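Local coordinates for protein luciferase-like enzymeAMP-CoA-ligase (Zophobas atratus, PDB 4W8O) that probably activates carboxylic acids with ATP and passes them to coenzyme A, as a luciferase-like AMP-CoA ligase of the ANL superfamily, at residues Leu60-Lys65 against Ile120-Glu125. Numbering follows the deposited sequence.
Sequences LNLQKK and IIFVEE
The ring of F122 meets L62 at its edge: L62 CD2 lies near the ring plane, 4.2 Å from F122 CZ, so the methyl abuts the rim instead of covering a face. The branch methyl of I120, two residues back on the same strand, stands above the ring plane but off its border, with I120 CG2 3.7 Å from F122 CE1. F75, from the adjacent strand 72-76, brings a second ring against F122 with the planes only about 15° apart.

The tightest touch is between methyl ends, L62 CD2 to I120 CD1 at 3.6 Å, and the two side chains meet at a slant. I120 divides its work: CG1 is anti to the carbonyl carbon (chi1 -68°) and carries CD1 out to the helix, while CG2 stays with the phenyl ring. The aliphatic part of K65 runs alongside at the exposed margin, its CD 4.2 Å from I120 CD1. Its amine goes on to a salt bridge with E143 of strand 143-147, the neighbour of strand 120-124 on the side away from strand 72-76.

This joins the C-terminal end of helix 48-64 to the start of strand 120-124 in the eight-stranded mixed sheet, one of two mixed sheets of the AMP-binding enzyme fold. S90 and P86 of helix 85-92 also touch L62 and F122, respectively. The contact is small, burying 128 Å², and the two segments touch through carbon atoms alone, so its hold rests on the fit of methyls and ring edge, while the K65 amine reaches past them to E143.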
# COMPACT_ATOMS: atom_id res chain seq x y z
N LEU A 60 3.68 17.62 -16.88
CA LEU A 60 4.19 18.42 -17.99
C LEU A 60 5.47 19.15 -17.60
O LEU A 60 6.38 19.27 -18.40
CB LEU A 60 3.14 19.41 -18.50
CG LEU A 60 1.98 18.79 -19.28
CD1 LEU A 60 0.83 19.77 -19.39
CD2 LEU A 60 2.43 18.34 -20.67
N ASN A 61 5.54 19.61 -16.36
CA ASN A 61 6.76 20.25 -15.88
C ASN A 61 7.89 19.24 -15.64
O ASN A 61 9.04 19.51 -15.97
CB ASN A 61 6.48 21.08 -14.62
CG ASN A 61 5.73 22.37 -14.94
OD1 ASN A 61 6.05 23.05 -15.92
ND2 ASN A 61 4.74 22.70 -14.12
N LEU A 62 7.56 18.08 -15.09
CA LEU A 62 8.55 17.00 -14.94
C LEU A 62 9.16 16.60 -16.30
O LEU A 62 10.35 16.31 -16.39
CB LEU A 62 7.93 15.78 -14.26
CG LEU A 62 7.72 15.85 -12.74
CD1 LEU A 62 6.92 14.65 -12.27
CD2 LEU A 62 9.04 15.94 -12.00
N GLN A 63 8.32 16.62 -17.33
CA GLN A 63 8.73 16.29 -18.69
C GLN A 63 9.75 17.30 -19.22
O GLN A 63 10.74 16.93 -19.84
CB GLN A 63 7.47 16.26 -19.57
CG GLN A 63 7.61 15.57 -20.91
CD GLN A 63 6.24 15.37 -21.57
OE1 GLN A 63 5.52 16.33 -21.81
NE2 GLN A 63 5.89 14.12 -21.83
N LYS A 64 9.51 18.57 -18.94
CA LYS A 64 10.42 19.63 -19.34
C LYS A 64 11.77 19.53 -18.61
O LYS A 64 12.80 19.94 -19.16
CB LYS A 64 9.79 21.01 -19.10
CG LYS A 64 8.59 21.29 -19.99
CD LYS A 64 7.94 22.63 -19.67
CE LYS A 64 6.83 22.94 -20.66
NZ LYS A 64 6.07 24.16 -20.31
N LYS A 65 11.76 18.97 -17.40
CA LYS A 65 12.99 18.71 -16.65
C LYS A 65 13.75 17.48 -17.15
O LYS A 65 14.81 17.16 -16.62
CB LYS A 65 12.70 18.52 -15.16
CG LYS A 65 12.23 19.75 -14.41
CD LYS A 65 11.97 19.36 -12.96
CE LYS A 65 11.72 20.56 -12.08
NZ LYS A 65 12.92 21.41 -11.88
N ILE A 120 15.00 12.80 -8.87
CA ILE A 120 14.37 13.86 -8.11
C ILE A 120 13.84 13.23 -6.85
O ILE A 120 13.40 12.07 -6.86
CB ILE A 120 13.17 14.48 -8.86
CG1 ILE A 120 13.64 15.24 -10.10
CG2 ILE A 120 12.39 15.41 -7.95
CD1 ILE A 120 12.52 15.62 -11.05
N ILE A 121 13.87 14.01 -5.77
CA ILE A 121 13.16 13.64 -4.55
C ILE A 121 12.29 14.81 -4.08
O ILE A 121 12.78 15.92 -3.87
CB ILE A 121 14.10 13.14 -3.42
CG1 ILE A 121 13.32 12.95 -2.12
CG2 ILE A 121 15.24 14.10 -3.19
CD1 ILE A 121 14.00 12.04 -1.14
N PHE A 122 10.99 14.54 -3.94
CA PHE A 122 10.04 15.46 -3.32
C PHE A 122 10.06 15.24 -1.80
O PHE A 122 9.92 14.11 -1.34
CB PHE A 122 8.63 15.24 -3.85
CG PHE A 122 8.43 15.70 -5.28
CD1 PHE A 122 8.86 14.92 -6.34
CD2 PHE A 122 7.82 16.92 -5.55
CE1 PHE A 122 8.68 15.34 -7.65
CE2 PHE A 122 7.65 17.35 -6.86
CZ PHE A 122 8.08 16.56 -7.91
N VAL A 123 10.20 16.33 -1.04
CA VAL A 123 10.39 16.24 0.40
C VAL A 123 9.55 17.26 1.17
O VAL A 123 9.46 18.42 0.79
CB VAL A 123 11.88 16.41 0.76
CG1 VAL A 123 12.34 17.84 0.52
CG2 VAL A 123 12.15 16.00 2.21
N GLU A 124 8.93 16.82 2.26
CA GLU A 124 8.26 17.73 3.19
C GLU A 124 9.30 18.60 3.88
O GLU A 124 10.45 18.18 4.06
CB GLU A 124 7.44 16.95 4.23
CG GLU A 124 8.28 16.03 5.12
CD GLU A 124 7.48 15.27 6.16
OE1 GLU A 124 6.23 15.23 6.09
OE2 GLU A 124 8.12 14.69 7.06
N GLU A 125 8.90 19.80 4.29
CA GLU A 125 9.82 20.72 4.99
C GLU A 125 10.49 20.08 6.20
O GLU A 125 11.68 20.29 6.45
CB GLU A 125 9.08 21.98 5.43
CG GLU A 125 8.74 22.94 4.30
CD GLU A 125 7.97 24.16 4.76
OE1 GLU A 125 7.53 24.20 5.93
OE2 GLU A 125 7.79 25.09 3.95